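Local coordinates for protein beta-lactamase (Burkholderia cenocepacia, PDB 5E2G) that probably hydrolyses beta-lactams to substituted beta-amino acids, as a class C member of the serine beta-lactamase family, at residues 43-51 with 194-202; 81-90 with 98-106. One frame throughout, in Å; residues are numbered along the deposited sequence.

Contact 1: residues 43-51 with 194-202; sequences VMSKQTGKP and MADYAQGYT
Tyr201 meets the backbone of Ser45 and Lys46 with its hydroxyl, while Met44 lays its side chain on the backbone of 195-197; between them they show how a loop can be fastened with few side chains. The Tyr201 ring points at the backbone of 45-46 and sets its OH 2.6 Å from the N of Lys46, which donates a short hydrogen bond to it. Met44 O and the CA of Ser45 lie at the edge of the ring, near its plane, whereas the aliphatic chain of Lys46, extended beyond CG, carries CD over one face. The ammonium lies farther out, too distant for more than a weak cation-pi attraction.

Met44 is a selenomethionine in this crystal. Its chain runs straight at chi2 and then bends at chi3 (41°), which turns CE to 3.3 Å from Asp196 O; its CB meets the CB of Ala198 at 4.3 Å. The main chain of the same residue is held as well: Gln199 N donates to Met44 O over 2.9 Å in a nearly straight bond (165° at the hydrogen). Farther along, a bend at chi3 of Lys50 brings NZ within 2.8 Å of Ala195 O, tilted 20° from that carbonyl's plane.

The segment 43-51 is itself curled by the backbone bond from Met44 N to Lys50 O. Arg209 binds the carbonyls of Tyr197 and Ala198 from beyond the contact. The arrangement joins the loop after edge strand 35-42 of the large antiparallel sheet to the loop leading into strand 200-201 and to that strand, which pairs with 207-208 in the beta-lactamase fold.

Contact 2: residues 81-90 with 98-106; sequences LSLADPAGKY and PFGVVTLLQ
Leu104, Leu83 and Ala87 bury the most surface where two segments of the helical part of this beta-lactamase fold, largely loop and each running into a short helix, lie side by side, joined by a single beta bridge between Pro86 and Thr103 just before a capped helix. Leu104 contributes most. With chi1 at -80° its CG stands beside the backbone N, and the two methyls part: CD1 settles against Asp85, 3.2 Å from its O, and approaches the edge of the Tyr90 ring, while CD2 packs on Leu81, 3.7 Å from that residue's CD1. Leu81 also rests on helices 64-77 and 150-164, so this leucine pair is backed by both.

Leu83 packs against the next leucine along: its CD1 meets Leu105 CD1 at 4.0 Å, the two side chains crossing at about a right angle, and Tyr257 of strand 256-260 touches both leucines. The Leu83 carbonyl receives Leu105 N, and the Asp85 carbonyl receives Leu104 N almost head-on (169° at the oxygen), so consecutive amides of the first helical turn are bonded to the facing loop. Thr103 and Gln106 form a capping box at this helix start.

Ala87 points its small CB into the other segment, 3.7 Å from Phe99 CE2, and its N donates to Val102 O. Next to it Gly88 N bonds to Gly100 O where the two glycine backbones run only 4.0 Å apart, CA to CA.

The Asp85 carboxylate links residues at both ends of 81-90. Its OD2 is gripped by Ser82 N and Tyr90 OH from opposite faces of its plane, and Lys89 NZ completes a salt bridge to it through a weak hydrogen bond; the Tyr90 OH donates to Asp85 OD2 over 2.7 Å, on the anti side, 32° out of the carboxylate plane.

How the contacts relate
The two contacts illustrate two scales of chain closure. Contact 1 joins segments 143 residues apart, and the 98-106 and 81-90 segments of contact 2, only 8 residues apart at their nearest ends, are nested inside that larger loop. They lie on opposite sides of the chain's centre, with centres about 41 Å apart and nearest atoms about 26 Å apart, so neither touches the other. Contact 1 lies just beyond the end of edge strand 35-42 of the large antiparallel sheet, contact 2 at the outer part of the helical region. The probable catalytic elements, an SxxK pair Ser62 and Lys65 with Tyr148 and Lys313, belong to neither contact.

Contact 1: residues 43-51 with 194-202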
loop_
_atom_site.group_PDB
_atom_site.type_symbol
_atom_site.label_atom_id
_atom_site.label_comp_id
_atom_site.label_asym_id
_atom_site.label_seq_id
_atom_site.Cartn_x
_atom_site.Cartn_y
_atom_site.Cartn_z
ATOM N N VAL A 43 19.652 11.303 6.045
ATOM C CA VAL A 43 19.411 11.518 7.469
ATOM C C VAL A 43 17.921 11.429 7.796
ATOM O O VAL A 43 17.058 11.726 6.963
ATOM C CB VAL A 43 19.983 12.878 7.934
ATOM C CG1 VAL A 43 21.511 12.827 7.967
ATOM C CG2 VAL A 43 19.510 14.003 7.017
HETATM N N MSE A 44 17.636 11.044 9.042
HETATM C CA MSE A 44 16.282 10.830 9.553
HETATM C C MSE A 44 15.554 12.112 9.903
HETATM O O MSE A 44 14.321 12.157 9.862
HETATM C CB MSE A 44 16.319 9.967 10.815
HETATM C CG MSE A 44 16.865 8.575 10.640
HETATM SE SE MSE A 44 16.797 7.587 12.320
HETATM C CE MSE A 44 15.057 8.174 12.961
ATOM N N SER A 45 16.320 13.135 10.284
ATOM C CA SER A 45 15.762 14.363 10.842
ATOM C C SER A 45 16.762 15.498 10.682
ATOM O O SER A 45 17.903 15.385 11.134
ATOM C CB SER A 45 15.411 14.177 12.321
ATOM O OG SER A 45 15.070 15.412 12.923
ATOM N N LYS A 46 16.321 16.597 10.061
ATOM C CA LYS A 46 17.189 17.748 9.823
ATOM C C LYS A 46 17.618 18.427 11.111
ATOM O O LYS A 46 18.641 19.120 11.127
ATOM C CB LYS A 46 16.485 18.775 8.936
ATOM C CG LYS A 46 16.664 18.596 7.442
ATOM C CD LYS A 46 15.912 19.699 6.719
ATOM C CE LYS A 46 16.074 19.605 5.222
ATOM N NZ LYS A 46 15.442 20.767 4.534
ATOM N N GLN A 47 16.856 18.262 12.183
ATOM C CA GLN A 47 17.210 18.916 13.434
ATOM C C GLN A 47 18.230 18.108 14.219
ATOM O O GLN A 47 19.082 18.687 14.903
ATOM C CB GLN A 47 15.954 19.155 14.271
ATOM C CG GLN A 47 16.210 19.784 15.621
ATOM C CD GLN A 47 16.172 18.766 16.748
ATOM O OE1 GLN A 47 15.268 17.933 16.810
ATOM N NE2 GLN A 47 17.156 18.829 17.644
ATOM N N THR A 48 18.180 16.780 14.113
ATOM C CA THR A 48 19.097 15.907 14.834
ATOM C C THR A 48 20.143 15.244 13.950
ATOM O O THR A 48 21.053 14.601 14.482
ATOM C CB THR A 48 18.330 14.807 15.574
ATOM O OG1 THR A 48 18.177 13.673 14.712
ATOM C CG2 THR A 48 16.961 15.307 15.987
ATOM N N GLY A 49 20.026 15.349 12.626
ATOM C CA GLY A 49 21.049 14.854 11.724
ATOM C C GLY A 49 21.369 13.377 11.836
ATOM O O GLY A 49 22.383 12.920 11.303
ATOM N N LYS A 50 20.516 12.627 12.518
ATOM C CA LYS A 50 20.739 11.196 12.697
ATOM C C LYS A 50 20.545 10.460 11.371
ATOM O O LYS A 50 19.556 10.704 10.672
ATOM C CB LYS A 50 19.789 10.658 13.767
ATOM C CG LYS A 50 20.040 9.208 14.148
ATOM C CD LYS A 50 19.404 8.857 15.488
ATOM C CE LYS A 50 17.890 8.916 15.413
ATOM N NZ LYS A 50 17.248 8.483 16.686
ATOM N N PRO A 51 21.454 9.566 10.991
ATOM C CA PRO A 51 21.396 8.968 9.655
ATOM C C PRO A 51 20.359 7.862 9.555
ATOM O O PRO A 51 19.968 7.233 10.540
ATOM C CB PRO A 51 22.805 8.402 9.467
ATOM C CG PRO A 51 23.228 8.060 10.841
ATOM C CD PRO A 51 22.644 9.122 11.735
HETATM N N MSE A 194 10.061 5.022 19.410
HETATM C CA MSE A 194 9.856 6.384 18.924
HETATM C C MSE A 194 11.175 6.973 18.430
HETATM O O MSE A 194 11.188 7.853 17.572
HETATM C CB MSE A 194 9.253 7.282 20.001
HETATM C CG MSE A 194 7.745 7.186 20.161
HETATM SE SE MSE A 194 6.712 7.444 18.508
HETATM C CE MSE A 194 7.593 9.014 17.749
ATOM N N ALA A 195 12.287 6.462 18.964
ATOM C CA ALA A 195 13.606 6.935 18.560
ATOM C C ALA A 195 13.960 6.542 17.135
ATOM O O ALA A 195 14.823 7.183 16.529
ATOM C CB ALA A 195 14.675 6.402 19.515
ATOM N N ASP A 196 13.330 5.500 16.597
ATOM C CA ASP A 196 13.572 5.047 15.232
ATOM C C ASP A 196 12.743 5.792 14.192
ATOM O O ASP A 196 13.003 5.636 12.996
ATOM C CB ASP A 196 13.274 3.545 15.111
ATOM C CG ASP A 196 14.110 2.694 16.052
ATOM O OD1 ASP A 196 15.170 3.167 16.519
ATOM O OD2 ASP A 196 13.711 1.537 16.309
ATOM N N TYR A 197 11.769 6.595 14.618
ATOM C CA TYR A 197 10.743 7.156 13.743
ATOM C C TYR A 197 11.302 8.393 13.054
ATOM O O TYR A 197 11.534 9.418 13.700
ATOM C CB TYR A 197 9.506 7.473 14.580
ATOM C CG TYR A 197 8.206 7.752 13.850
ATOM C CD1 TYR A 197 8.181 8.134 12.515
ATOM C CD2 TYR A 197 6.992 7.648 14.523
ATOM C CE1 TYR A 197 6.981 8.404 11.870
ATOM C CE2 TYR A 197 5.795 7.913 13.889
ATOM C CZ TYR A 197 5.793 8.290 12.564
ATOM O OH TYR A 197 4.598 8.553 11.939
ATOM N N ALA A 198 11.511 8.305 11.742
ATOM C CA ALA A 198 12.054 9.427 10.996
ATOM C C ALA A 198 11.092 10.611 11.031
ATOM O O ALA A 198 9.903 10.473 11.321
ATOM C CB ALA A 198 12.338 9.022 9.550
ATOM N N GLN A 199 11.623 11.797 10.745
ATOM C CA GLN A 199 10.811 13.000 10.646
ATOM C C GLN A 199 10.444 13.240 9.188
ATOM O O GLN A 199 11.314 13.217 8.312
ATOM C CB GLN A 199 11.548 14.213 11.215
ATOM C CG GLN A 199 10.826 15.544 10.999
ATOM C CD GLN A 199 9.660 15.772 11.953
ATOM O OE1 GLN A 199 8.522 15.958 11.524
ATOM N NE2 GLN A 199 9.948 15.784 13.254
ATOM N N GLY A 200 9.159 13.449 8.931
ATOM C CA GLY A 200 8.729 13.836 7.609
ATOM C C GLY A 200 8.884 15.322 7.379
ATOM O O GLY A 200 9.025 16.111 8.312
ATOM N N TYR A 201 8.876 15.706 6.106
ATOM C CA TYR A 201 9.046 17.102 5.740
ATOM C C TYR A 201 8.136 17.434 4.576
ATOM O O TYR A 201 8.141 16.738 3.556
ATOM C CB TYR A 201 10.507 17.395 5.398
ATOM C CG TYR A 201 11.383 17.257 6.616
ATOM C CD1 TYR A 201 12.097 16.090 6.862
ATOM C CD2 TYR A 201 11.460 18.280 7.550
ATOM C CE1 TYR A 201 12.882 15.957 7.995
ATOM C CE2 TYR A 201 12.240 18.159 8.682
ATOM C CZ TYR A 201 12.948 16.998 8.903
ATOM O OH TYR A 201 13.722 16.883 10.037
ATOM N N THR A 202 7.346 18.488 4.743
ATOM C CA THR A 202 6.437 18.920 3.700
ATOM C C THR A 202 7.230 19.427 2.501
ATOM O O THR A 202 8.461 19.491 2.516
ATOM C CB THR A 202 5.500 19.996 4.236
ATOM O OG1 THR A 202 6.273 21.124 4.653
ATOM C CG2 THR A 202 4.745 19.472 5.430
#

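Contact 2: residues 81-90 with 98-106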
loop_
_atom_site.group_PDB
_atom_site.type_symbol
_atom_site.label_atom_id
_atom_site.label_comp_id
_atom_site.label_asym_id
_atom_site.label_seq_id
_atom_site.Cartn_x
_atom_site.Cartn_y
_atom_site.Cartn_z
ATOM N N LEU A 81 -15.028 -14.304 6.020
ATOM C CA LEU A 81 -15.785 -13.350 5.226
ATOM C C LEU A 81 -15.752 -13.774 3.767
ATOM O O LEU A 81 -14.962 -14.626 3.357
ATOM C CB LEU A 81 -15.251 -11.918 5.381
ATOM C CG LEU A 81 -13.820 -11.570 4.965
ATOM C CD1 LEU A 81 -13.656 -11.368 3.457
ATOM C CD2 LEU A 81 -13.385 -10.329 5.713
ATOM N N SER A 82 -16.626 -13.150 2.989
ATOM C CA SER A 82 -16.554 -13.158 1.538
ATOM C C SER A 82 -16.340 -11.729 1.064
ATOM O O SER A 82 -16.921 -10.795 1.619
ATOM C CB SER A 82 -17.831 -13.740 0.921
ATOM O OG SER A 82 -17.947 -13.385 -0.444
ATOM N N LEU A 83 -15.481 -11.552 0.060
ATOM C CA LEU A 83 -15.333 -10.224 -0.524
ATOM C C LEU A 83 -16.636 -9.725 -1.129
ATOM O O LEU A 83 -16.821 -8.510 -1.266
ATOM C CB LEU A 83 -14.231 -10.225 -1.574
ATOM C CG LEU A 83 -12.824 -10.438 -1.032
ATOM C CD1 LEU A 83 -11.840 -10.338 -2.181
ATOM C CD2 LEU A 83 -12.504 -9.423 0.060
ATOM N N ALA A 84 -17.544 -10.631 -1.480
ATOM C CA ALA A 84 -18.859 -10.262 -1.973
ATOM C C ALA A 84 -19.833 -9.900 -0.860
ATOM O O ALA A 84 -20.970 -9.520 -1.159
ATOM C CB ALA A 84 -19.437 -11.401 -2.812
ATOM N N ASP A 85 -19.427 -10.001 0.400
ATOM C CA ASP A 85 -20.313 -9.636 1.495
ATOM C C ASP A 85 -20.634 -8.144 1.446
ATOM O O ASP A 85 -19.744 -7.326 1.176
ATOM C CB ASP A 85 -19.677 -9.976 2.843
ATOM C CG ASP A 85 -19.549 -11.474 3.076
ATOM O OD1 ASP A 85 -20.227 -12.255 2.371
ATOM O OD2 ASP A 85 -18.779 -11.865 3.977
ATOM N N PRO A 86 -21.879 -7.751 1.716
ATOM C CA PRO A 86 -22.202 -6.327 1.816
ATOM C C PRO A 86 -21.778 -5.775 3.162
ATOM O O PRO A 86 -21.755 -6.485 4.171
ATOM C CB PRO A 86 -23.726 -6.308 1.674
ATOM C CG PRO A 86 -24.138 -7.595 2.305
ATOM C CD PRO A 86 -23.057 -8.596 1.973
ATOM N N ALA A 87 -21.427 -4.487 3.166
ATOM C CA ALA A 87 -21.064 -3.837 4.418
ATOM C C ALA A 87 -22.163 -4.002 5.451
ATOM O O ALA A 87 -21.880 -4.167 6.642
ATOM C CB ALA A 87 -20.766 -2.358 4.183
ATOM N N GLY A 88 -23.426 -3.979 5.009
ATOM C CA GLY A 88 -24.555 -4.130 5.910
ATOM C C GLY A 88 -24.591 -5.453 6.645
ATOM O O GLY A 88 -25.283 -5.567 7.660
ATOM N N LYS A 89 -23.860 -6.460 6.159
ATOM C CA LYS A 89 -23.757 -7.718 6.895
ATOM C C LYS A 89 -23.095 -7.511 8.250
ATOM O O LYS A 89 -23.500 -8.121 9.245
ATOM C CB LYS A 89 -22.971 -8.744 6.084
ATOM C CG LYS A 89 -22.745 -10.050 6.805
ATOM C CD LYS A 89 -21.882 -10.992 5.990
ATOM C CE LYS A 89 -21.777 -12.350 6.655
ATOM N NZ LYS A 89 -20.945 -13.305 5.858
ATOM N N TYR A 90 -22.070 -6.660 8.307
ATOM C CA TYR A 90 -21.305 -6.435 9.525
ATOM C C TYR A 90 -21.715 -5.170 10.271
ATOM O O TYR A 90 -21.454 -5.069 11.475
ATOM C CB TYR A 90 -19.809 -6.406 9.187
ATOM C CG TYR A 90 -19.394 -7.677 8.481
ATOM C CD1 TYR A 90 -19.295 -8.868 9.182
ATOM C CD2 TYR A 90 -19.145 -7.700 7.107
ATOM C CE1 TYR A 90 -18.939 -10.043 8.551
ATOM C CE2 TYR A 90 -18.786 -8.871 6.465
ATOM C CZ TYR A 90 -18.687 -10.042 7.196
ATOM O OH TYR A 90 -18.336 -11.232 6.600
ATOM N N PRO A 98 -27.726 3.182 1.258
ATOM C CA PRO A 98 -26.863 3.000 0.075
ATOM C C PRO A 98 -25.523 2.339 0.364
ATOM O O PRO A 98 -25.030 1.574 -0.473
ATOM C CB PRO A 98 -26.695 4.437 -0.433
ATOM C CG PRO A 98 -28.000 5.083 -0.089
ATOM C CD PRO A 98 -28.437 4.476 1.222
ATOM N N PHE A 99 -24.926 2.600 1.526
ATOM C CA PHE A 99 -23.657 1.976 1.871
ATOM C C PHE A 99 -23.817 0.534 2.329
ATOM O O PHE A 99 -22.855 -0.238 2.241
ATOM C CB PHE A 99 -22.944 2.784 2.961
ATOM C CG PHE A 99 -21.491 2.434 3.112
ATOM C CD1 PHE A 99 -20.542 2.986 2.261
ATOM C CD2 PHE A 99 -21.074 1.536 4.087
ATOM C CE1 PHE A 99 -19.197 2.658 2.380
ATOM C CE2 PHE A 99 -19.730 1.197 4.214
ATOM C CZ PHE A 99 -18.790 1.764 3.359
ATOM N N GLY A 100 -25.002 0.152 2.811
ATOM C CA GLY A 100 -25.209 -1.207 3.283
ATOM C C GLY A 100 -25.037 -2.268 2.216
ATOM O O GLY A 100 -24.825 -3.440 2.547
ATOM N N VAL A 101 -25.127 -1.886 0.939
ATOM C CA VAL A 101 -24.981 -2.828 -0.166
ATOM C C VAL A 101 -23.586 -2.823 -0.779
ATOM O O VAL A 101 -23.281 -3.724 -1.577
ATOM C CB VAL A 101 -26.012 -2.559 -1.284
ATOM C CG1 VAL A 101 -27.424 -2.542 -0.718
ATOM C CG2 VAL A 101 -25.685 -1.264 -1.997
ATOM N N VAL A 102 -22.742 -1.835 -0.459
ATOM C CA VAL A 102 -21.364 -1.853 -0.946
ATOM C C VAL A 102 -20.680 -3.108 -0.426
ATOM O O VAL A 102 -20.766 -3.426 0.766
ATOM C CB VAL A 102 -20.608 -0.589 -0.509
ATOM C CG1 VAL A 102 -19.165 -0.663 -0.964
ATOM C CG2 VAL A 102 -21.249 0.642 -1.077
ATOM N N THR A 103 -20.014 -3.839 -1.317
ATOM C CA THR A 103 -19.347 -5.068 -0.909
ATOM C C THR A 103 -17.934 -4.776 -0.433
ATOM O O THR A 103 -17.381 -3.696 -0.661
ATOM C CB THR A 103 -19.297 -6.088 -2.045
ATOM O OG1 THR A 103 -18.570 -5.548 -3.163
ATOM C CG2 THR A 103 -20.704 -6.471 -2.471
ATOM N N LEU A 104 -17.346 -5.762 0.244
ATOM C CA LEU A 104 -15.947 -5.639 0.633
ATOM C C LEU A 104 -15.053 -5.494 -0.595
ATOM O O LEU A 104 -14.082 -4.735 -0.576
ATOM C CB LEU A 104 -15.535 -6.845 1.486
ATOM C CG LEU A 104 -15.907 -6.896 2.979
ATOM C CD1 LEU A 104 -17.368 -6.680 3.257
ATOM C CD2 LEU A 104 -15.505 -8.221 3.532
ATOM N N LEU A 105 -15.399 -6.174 -1.689
ATOM C CA LEU A 105 -14.623 -6.057 -2.922
ATOM C C LEU A 105 -14.633 -4.630 -3.464
ATOM O O LEU A 105 -13.592 -4.108 -3.876
ATOM C CB LEU A 105 -15.162 -7.030 -3.969
ATOM C CG LEU A 105 -14.302 -7.151 -5.228
ATOM C CD1 LEU A 105 -12.894 -7.624 -4.864
ATOM C CD2 LEU A 105 -14.959 -8.085 -6.229
ATOM N N GLN A 106 -15.800 -3.982 -3.468
ATOM C CA GLN A 106 -15.882 -2.598 -3.929
ATOM C C GLN A 106 -15.054 -1.653 -3.064
ATOM O O GLN A 106 -14.515 -0.662 -3.568
ATOM C CB GLN A 106 -17.350 -2.169 -3.985
ATOM C CG GLN A 106 -18.080 -2.860 -5.131
ATOM C CD GLN A 106 -19.571 -3.077 -4.892
ATOM O OE1 GLN A 106 -20.138 -2.601 -3.916
ATOM N NE2 GLN A 106 -20.207 -3.806 -5.800
#